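PDB 3SLI: intramolecular trans-sialidase from Macrobdella decora, which probably cleaves sialic acid from sialoglycoconjugates by an intramolecular trans-sialidase reaction, releasing 2,7-anhydro-Neu5Ac. Local coordinates for residues T35-E48 against R108-A120. Residues are numbered along the deposited sequence; the frame is centred on the assembly and turned at random.
Sequences TQGTIILSYKSTSE and RVFNTVALKADAA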
ATOM      1  N   THR A  35     -38.837  -9.497  -2.274  1.00 11.50           N
ATOM      2  CA  THR A  35     -38.806  -8.466  -3.303  1.00 12.86           C
ATOM      3  C   THR A  35     -37.630  -7.528  -3.037  1.00 13.25           C
ATOM      4  O   THR A  35     -37.234  -6.752  -3.908  1.00 11.71           O
ATOM      5  CB  THR A  35     -40.118  -7.656  -3.313  1.00 14.08           C
ATOM      6  OG1 THR A  35     -40.359  -7.127  -2.003  1.00 14.70           O
ATOM      7  CG2 THR A  35     -41.282  -8.551  -3.702  1.00 12.20           C
ATOM      8  N   GLN A  36     -37.108  -7.606  -1.814  1.00 16.02           N
ATOM      9  CA  GLN A  36     -35.971  -6.812  -1.341  1.00 15.06           C
ATOM     10  C   GLN A  36     -35.616  -7.370   0.038  1.00 15.44           C
ATOM     11  O   GLN A  36     -36.142  -8.412   0.437  1.00 16.99           O
ATOM     12  CB  GLN A  36     -36.360  -5.349  -1.192  1.00 14.69           C
ATOM     13  CG  GLN A  36     -37.414  -5.122  -0.128  1.00 18.92           C
ATOM     14  CD  GLN A  36     -37.334  -3.738   0.457  1.00 21.86           C
ATOM     15  OE1 GLN A  36     -36.757  -2.830  -0.145  1.00 23.80           O
ATOM     16  NE2 GLN A  36     -37.888  -3.568   1.654  1.00 25.36           N
ATOM     17  N   GLY A  37     -34.725  -6.699   0.764  1.00 15.25           N
ATOM     18  CA  GLY A  37     -34.378  -7.184   2.087  1.00 12.74           C
ATOM     19  C   GLY A  37     -32.942  -6.976   2.519  1.00 15.31           C
ATOM     20  O   GLY A  37     -32.171  -6.286   1.853  1.00 15.48           O
ATOM     21  N   THR A  38     -32.579  -7.602   3.632  1.00 15.34           N
ATOM     22  CA  THR A  38     -31.233  -7.497   4.180  1.00 15.60           C
ATOM     23  C   THR A  38     -30.814  -8.847   4.748  1.00 14.43           C
ATOM     24  O   THR A  38     -31.609  -9.529   5.390  1.00 12.45           O
ATOM     25  CB  THR A  38     -31.171  -6.463   5.344  1.00 15.26           C
ATOM     26  OG1 THR A  38     -31.773  -5.225   4.934  1.00 15.15           O
ATOM     27  CG2 THR A  38     -29.720  -6.198   5.744  1.00 15.35           C
ATOM     28  N   ILE A  39     -29.581  -9.257   4.473  1.00 13.71           N
ATOM     29  CA  ILE A  39     -29.070 -10.510   5.011  1.00 12.33           C
ATOM     30  C   ILE A  39     -27.781 -10.185   5.732  1.00 14.09           C
ATOM     31  O   ILE A  39     -26.927  -9.473   5.205  1.00 12.33           O
ATOM     32  CB  ILE A  39     -28.750 -11.579   3.932  1.00 13.07           C
ATOM     33  CG1 ILE A  39     -30.010 -11.986   3.162  1.00 12.88           C
ATOM     34  CG2 ILE A  39     -28.143 -12.812   4.592  1.00 13.55           C
ATOM     35  CD1 ILE A  39     -30.216 -11.204   1.892  1.00 17.33           C
ATOM     36  N   ILE A  40     -27.678 -10.637   6.969  1.00 14.88           N
ATOM     37  CA  ILE A  40     -26.470 -10.410   7.732  1.00 17.91           C
ATOM     38  C   ILE A  40     -26.057 -11.722   8.360  1.00 16.74           C
ATOM     39  O   ILE A  40     -26.885 -12.446   8.926  1.00 15.17           O
ATOM     40  CB  ILE A  40     -26.633  -9.273   8.788  1.00 20.83           C
ATOM     41  CG1 ILE A  40     -25.473  -9.306   9.782  1.00 18.05           C
ATOM     42  CG2 ILE A  40     -27.963  -9.361   9.490  1.00 23.30           C
ATOM     43  CD1 ILE A  40     -25.137  -7.961  10.317  1.00 25.03           C
ATOM     44  N   LEU A  41     -24.789 -12.075   8.194  1.00 16.31           N
ATOM     45  CA  LEU A  41     -24.309 -13.313   8.764  1.00 17.94           C
ATOM     46  C   LEU A  41     -22.868 -13.287   9.226  1.00 18.36           C
ATOM     47  O   LEU A  41     -22.039 -12.526   8.719  1.00 16.01           O
ATOM     48  CB  LEU A  41     -24.560 -14.502   7.828  1.00 24.20           C
ATOM     49  CG  LEU A  41     -23.917 -14.706   6.458  1.00 24.30           C
ATOM     50  CD1 LEU A  41     -24.102 -16.170   6.096  1.00 27.65           C
ATOM     51  CD2 LEU A  41     -24.554 -13.823   5.396  1.00 27.02           C
ATOM     52  N   SER A  42     -22.619 -14.090  10.251  1.00 17.48           N
ATOM     53  CA  SER A  42     -21.317 -14.253  10.873  1.00 18.16           C
ATOM     54  C   SER A  42     -20.862 -15.651  10.453  1.00 15.73           C
ATOM     55  O   SER A  42     -21.624 -16.606  10.578  1.00 15.66           O
ATOM     56  CB  SER A  42     -21.501 -14.192  12.396  1.00 18.12           C
ATOM     57  OG  SER A  42     -20.278 -14.343  13.092  1.00 28.12           O
ATOM     58  N   TYR A  43     -19.635 -15.785   9.960  1.00 15.17           N
ATOM     59  CA  TYR A  43     -19.149 -17.101   9.532  1.00 14.87           C
ATOM     60  C   TYR A  43     -17.661 -17.262   9.794  1.00 13.87           C
ATOM     61  O   TYR A  43     -16.940 -16.273   9.943  1.00 13.20           O
ATOM     62  CB  TYR A  43     -19.385 -17.302   8.023  1.00 13.87           C
ATOM     63  CG  TYR A  43     -18.385 -16.542   7.170  1.00 13.36           C
ATOM     64  CD1 TYR A  43     -18.618 -15.217   6.818  1.00 13.22           C
ATOM     65  CD2 TYR A  43     -17.157 -17.120   6.796  1.00 12.70           C
ATOM     66  CE1 TYR A  43     -17.656 -14.474   6.133  1.00 14.78           C
ATOM     67  CE2 TYR A  43     -16.187 -16.381   6.112  1.00 10.41           C
ATOM     68  CZ  TYR A  43     -16.446 -15.060   5.787  1.00 12.67           C
ATOM     69  OH  TYR A  43     -15.499 -14.296   5.152  1.00 12.17           O
ATOM     70  N   LYS A  44     -17.212 -18.512   9.768  1.00 12.97           N
ATOM     71  CA  LYS A  44     -15.807 -18.874   9.938  1.00 16.00           C
ATOM     72  C   LYS A  44     -15.540 -19.949   8.886  1.00 14.91           C
ATOM     73  O   LYS A  44     -16.132 -21.026   8.945  1.00 17.89           O
ATOM     74  CB  LYS A  44     -15.551 -19.443  11.339  1.00 16.07           C
ATOM     75  CG  LYS A  44     -14.153 -19.995  11.521  1.00 23.42           C
ATOM     76  CD  LYS A  44     -13.854 -20.336  12.971  1.00 25.38           C
ATOM     77  CE  LYS A  44     -14.659 -21.522  13.457  1.00 31.91           C
ATOM     78  NZ  LYS A  44     -14.353 -21.809  14.895  1.00 34.89           N
ATOM     79  N   SER A  45     -14.711 -19.640   7.890  1.00 15.18           N
ATOM     80  CA  SER A  45     -14.395 -20.610   6.841  1.00 14.70           C
ATOM     81  C   SER A  45     -13.181 -21.469   7.194  1.00 15.07           C
ATOM     82  O   SER A  45     -12.129 -20.948   7.567  1.00 16.05           O
ATOM     83  CB  SER A  45     -14.132 -19.905   5.509  1.00 15.87           C
ATOM     84  OG  SER A  45     -13.806 -20.847   4.494  1.00 18.11           O
ATOM     85  N   THR A  46     -13.338 -22.783   7.081  1.00 13.27           N
ATOM     86  CA  THR A  46     -12.250 -23.725   7.353  1.00 15.30           C
ATOM     87  C   THR A  46     -11.847 -24.417   6.041  1.00 16.58           C
ATOM     88  O   THR A  46     -11.004 -25.313   6.024  1.00 15.70           O
ATOM     89  CB  THR A  46     -12.671 -24.800   8.399  1.00 16.17           C
ATOM     90  OG1 THR A  46     -13.853 -25.479   7.954  1.00 17.60           O
ATOM     91  CG2 THR A  46     -12.943 -24.160   9.752  1.00 14.09           C
ATOM     92  N   SER A  47     -12.439 -23.967   4.942  1.00 15.96           N
ATOM     93  CA  SER A  47     -12.196 -24.545   3.629  1.00 14.45           C
ATOM     94  C   SER A  47     -11.261 -23.729   2.761  1.00 14.33           C
ATOM     95  O   SER A  47     -11.217 -22.502   2.843  1.00 14.13           O
ATOM     96  CB  SER A  47     -13.525 -24.725   2.898  1.00 15.18           C
ATOM     97  OG  SER A  47     -13.329 -25.061   1.530  1.00 15.08           O
ATOM     98  N   GLU A  48     -10.568 -24.425   1.870  1.00 15.64           N
ATOM     99  CA  GLU A  48      -9.644 -23.778   0.952  1.00 16.43           C
ATOM    100  C   GLU A  48     -10.250 -23.730  -0.460  1.00 15.22           C
ATOM    101  O   GLU A  48      -9.562 -23.428  -1.434  1.00 13.21           O
ATOM    102  CB  GLU A  48      -8.300 -24.520   0.971  1.00 22.44           C
ATOM    103  CG  GLU A  48      -7.077 -23.678   0.597  1.00 25.80           C
ATOM    104  CD  GLU A  48      -6.931 -22.397   1.420  1.00 26.25           C
ATOM    105  OE1 GLU A  48      -7.130 -22.421   2.658  1.00 25.44           O
ATOM    106  OE2 GLU A  48      -6.592 -21.359   0.816  1.00 26.00           O
ATOM    107  N   ARG A 108      -8.471 -19.668  12.908  1.00 24.55           N
ATOM    108  CA  ARG A 108      -9.556 -19.278  12.009  1.00 24.18           C
ATOM    109  C   ARG A 108     -10.471 -18.332  12.780  1.00 22.56           C
ATOM    110  O   ARG A 108     -10.868 -18.628  13.910  1.00 21.22           O
ATOM    111  CB  ARG A 108     -10.339 -20.507  11.540  1.00 26.80           C
ATOM    112  CG  ARG A 108      -9.548 -21.474  10.660  1.00 27.58           C
ATOM    113  CD  ARG A 108      -9.317 -20.916   9.267  1.00 26.55           C
ATOM    114  NE  ARG A 108      -8.547 -21.842   8.436  1.00 26.83           N
ATOM    115  CZ  ARG A 108      -8.618 -21.901   7.109  1.00 25.86           C
ATOM    116  NH1 ARG A 108      -9.427 -21.093   6.440  1.00 24.10           N
ATOM    117  NH2 ARG A 108      -7.868 -22.768   6.444  1.00 30.05           N
ATOM    118  N   VAL A 109     -10.790 -17.194  12.179  1.00 21.22           N
ATOM    119  CA  VAL A 109     -11.626 -16.197  12.837  1.00 19.22           C
ATOM    120  C   VAL A 109     -12.938 -15.913  12.105  1.00 18.12           C
ATOM    121  O   VAL A 109     -13.077 -16.201  10.917  1.00 17.22           O
ATOM    122  CB  VAL A 109     -10.847 -14.866  13.041  1.00 20.31           C
ATOM    123  CG1 VAL A 109      -9.687 -15.072  14.020  1.00 13.87           C
ATOM    124  CG2 VAL A 109     -10.338 -14.320  11.695  1.00 20.02           C
ATOM    125  N   PHE A 110     -13.909 -15.378  12.838  1.00 17.16           N
ATOM    126  CA  PHE A 110     -15.209 -15.041  12.270  1.00 14.60           C
ATOM    127  C   PHE A 110     -15.206 -13.684  11.584  1.00 13.19           C
ATOM    128  O   PHE A 110     -14.544 -12.745  12.031  1.00 14.95           O
ATOM    129  CB  PHE A 110     -16.290 -15.022  13.360  1.00 15.71           C
ATOM    130  CG  PHE A 110     -16.800 -16.380  13.741  1.00 16.55           C
ATOM    131  CD1 PHE A 110     -16.107 -17.171  14.653  1.00 16.09           C
ATOM    132  CD2 PHE A 110     -17.980 -16.869  13.189  1.00 15.26           C
ATOM    133  CE1 PHE A 110     -16.585 -18.438  15.010  1.00 19.69           C
ATOM    134  CE2 PHE A 110     -18.467 -18.128  13.534  1.00 16.17           C
ATOM    135  CZ  PHE A 110     -17.769 -18.918  14.447  1.00 17.12           C
ATOM    136  N   ASN A 111     -15.937 -13.591  10.484  1.00 11.52           N
ATOM    137  CA  ASN A 111     -16.080 -12.338   9.765  1.00 11.67           C
ATOM    138  C   ASN A 111     -17.586 -12.103   9.782  1.00 13.77           C
ATOM    139  O   ASN A 111     -18.364 -13.062   9.860  1.00 14.12           O
ATOM    140  CB  ASN A 111     -15.581 -12.448   8.316  1.00 11.83           C
ATOM    141  CG  ASN A 111     -14.069 -12.653   8.226  1.00 12.79           C
ATOM    142  OD1 ASN A 111     -13.570 -13.766   8.397  1.00 14.93           O
ATOM    143  ND2 ASN A 111     -13.343 -11.586   7.928  1.00  8.70           N
ATOM    144  N   THR A 112     -17.997 -10.845   9.763  1.00 13.02           N
ATOM    145  CA  THR A 112     -19.413 -10.516   9.771  1.00 13.59           C
ATOM    146  C   THR A 112     -19.691  -9.708   8.515  1.00 13.30           C
ATOM    147  O   THR A 112     -19.075  -8.662   8.281  1.00 14.50           O
ATOM    148  CB  THR A 112     -19.794  -9.725  11.042  1.00 13.39           C
ATOM    149  OG1 THR A 112     -19.209 -10.359  12.190  1.00 13.10           O
ATOM    150  CG2 THR A 112     -21.320  -9.693  11.214  1.00 15.90           C
ATOM    151  N   VAL A 113     -20.616 -10.205   7.699  1.00 12.54           N
ATOM    152  CA  VAL A 113     -20.956  -9.559   6.437  1.00 12.80           C
ATOM    153  C   VAL A 113     -22.455  -9.266   6.305  1.00 11.94           C
ATOM    154  O   VAL A 113     -23.271  -9.820   7.051  1.00 11.67           O
ATOM    155  CB  VAL A 113     -20.481 -10.438   5.240  1.00 11.90           C
ATOM    156  CG1 VAL A 113     -19.029 -10.822   5.438  1.00 13.51           C
ATOM    157  CG2 VAL A 113     -21.341 -11.700   5.109  1.00 13.54           C
ATOM    158  N   ALA A 114     -22.801  -8.409   5.349  1.00 12.04           N
ATOM    159  CA  ALA A 114     -24.191  -8.043   5.112  1.00 11.51           C
ATOM    160  C   ALA A 114     -24.433  -7.567   3.695  1.00 12.84           C
ATOM    161  O   ALA A 114     -23.585  -6.916   3.082  1.00 11.17           O
ATOM    162  CB  ALA A 114     -24.639  -6.950   6.091  1.00 14.01           C
ATOM    163  N   LEU A 115     -25.598  -7.921   3.171  1.00 11.01           N
ATOM    164  CA  LEU A 115     -26.004  -7.481   1.853  1.00 12.22           C
ATOM    165  C   LEU A 115     -27.345  -6.795   2.052  1.00 13.12           C
ATOM    166  O   LEU A 115     -28.250  -7.346   2.687  1.00 14.19           O
ATOM    167  CB  LEU A 115     -26.181  -8.647   0.879  1.00 11.99           C
ATOM    168  CG  LEU A 115     -26.917  -8.107  -0.349  1.00 15.49           C
ATOM    169  CD1 LEU A 115     -25.937  -7.466  -1.313  1.00 15.20           C
ATOM    170  CD2 LEU A 115     -27.738  -9.175  -1.003  1.00 19.62           C
ATOM    171  N   LYS A 116     -27.465  -5.601   1.504  1.00 12.17           N
ATOM    172  CA  LYS A 116     -28.691  -4.835   1.593  1.00 17.03           C
ATOM    173  C   LYS A 116     -29.248  -4.645   0.177  1.00 17.38           C
ATOM    174  O   LYS A 116     -28.542  -4.151  -0.712  1.00 16.11           O
ATOM    175  CB  LYS A 116     -28.378  -3.487   2.246  1.00 17.96           C
ATOM    176  CG  LYS A 116     -29.471  -2.446   2.193  1.00 22.37           C
ATOM    177  CD  LYS A 116     -28.912  -1.156   2.771  1.00 23.46           C
ATOM    178  CE  LYS A 116     -29.871  -0.016   2.628  1.00 26.26           C
ATOM    179  NZ  LYS A 116     -29.330   1.181   3.332  1.00 27.89           N
ATOM    180  N   ALA A 117     -30.480  -5.110  -0.040  1.00 14.28           N
ATOM    181  CA  ALA A 117     -31.164  -4.981  -1.331  1.00 15.83           C
ATOM    182  C   ALA A 117     -32.307  -3.994  -1.088  1.00 16.33           C
ATOM    183  O   ALA A 117     -33.365  -4.356  -0.570  1.00 15.52           O
ATOM    184  CB  ALA A 117     -31.700  -6.336  -1.802  1.00 14.30           C
ATOM    185  N   ASP A 118     -32.060  -2.749  -1.471  1.00 17.00           N
ATOM    186  CA  ASP A 118     -32.969  -1.627  -1.267  1.00 18.25           C
ATOM    187  C   ASP A 118     -33.827  -1.319  -2.496  1.00 17.29           C
ATOM    188  O   ASP A 118     -33.390  -0.602  -3.402  1.00 17.74           O
ATOM    189  CB  ASP A 118     -32.098  -0.415  -0.900  1.00 21.15           C
ATOM    190  CG  ASP A 118     -32.882   0.768  -0.371  1.00 24.85           C
ATOM    191  OD1 ASP A 118     -34.111   0.863  -0.579  1.00 22.24           O
ATOM    192  OD2 ASP A 118     -32.227   1.632   0.249  1.00 24.93           O
ATOM    193  N   ALA A 119     -35.068  -1.799  -2.490  1.00 16.15           N
ATOM    194  CA  ALA A 119     -35.986  -1.568  -3.604  1.00 17.42           C
ATOM    195  C   ALA A 119     -36.290  -0.089  -3.829  1.00 18.65           C
ATOM    196  O   ALA A 119     -36.231   0.396  -4.955  1.00 20.65           O
ATOM    197  CB  ALA A 119     -37.275  -2.348  -3.396  1.00 17.16           C
ATOM    198  N   ALA A 120     -36.577   0.632  -2.751  1.00 22.27           N
ATOM    199  CA  ALA A 120     -36.901   2.058  -2.832  1.00 23.89           C
ATOM    200  C   ALA A 120     -35.804   2.881  -3.499  1.00 25.18           C
ATOM    201  O   ALA A 120     -36.084   3.811  -4.255  1.00 26.04           O
ATOM    202  CB  ALA A 120     -37.195   2.610  -1.437  1.00 24.29           C
TER
HETATM  203  O   HOH W   1     -36.801  -0.221  -0.038  1.00 26.73           O
HETATM  204  O   HOH W   2     -20.121 -11.700  14.404  1.00 20.49           O
HETATM  205  O   HOH W   3     -13.011 -17.396   8.266  1.00 26.53           O
HETATM  206  O   HOH W   4      -8.709 -19.992   3.702  1.00 21.90           O
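Lys44 lies over the ring of Phe110. Its CB sits 3.7 Å from the centroid of the Phe110 ring, almost on the ring normal, a CH-pi contact. CG is anti to the backbone N (chi1 173°), and a bend at chi3 brings CE back toward the ring. CG and CD of Lys44 rest on Arg108 CB, the two side chains crossing at a slant. Beyond this, the Arg108 guanidinium has Thr46 CA over one face and gives a weak hydrogen bond from NH1 to Ser45 O. Its salt bridge to Glu48 is long, with the two planes 57° apart, and a water joins Arg108 NH1 to Glu48 OE1.

Next to this end, strands 37-45 and 107-118 run antiparallel, joined by eight backbone hydrogen bonds from Gly37-Ala117 to Tyr43-Asn111. On the face of Ile39, Leu41 and Tyr43, Leu41 CD2 meets Val113 CG2 at 3.9 Å. The Tyr43 ring takes Val113 CG1 at its edge, 4.0 Å from CE1. Asn111 CB comes closer, 3.6 Å from Tyr43 CE1. On the other face, Ile40 CB packs on Ala114 CB. There a water links Ser42 OG and Thr112 OG1; Thr112 OG1 is also hydrogen-bonded to Thr194 OG1. At the far end, Gln36 OE1 accepts the N-H of Ala119 in its carbonyl plane, 3.1 Å from Ala119 N. A water ties the same oxygen to Asp118 OD1 and accepts from Ala120 N; Asn121 ND2 holds Asp118 OD2.

The pair belongs to a concanavalin-like beta-sandwich, consistent with the family. Strand 170-178 flanks 37-45 and strand 123-128 flanks 107-118. Ile39, Leu41, Tyr43, Val113 and Leu115 face strands 51-58 and 67-74 of the second sheet, while Ile40, Ala114 and Lys116 meet helix 184-191.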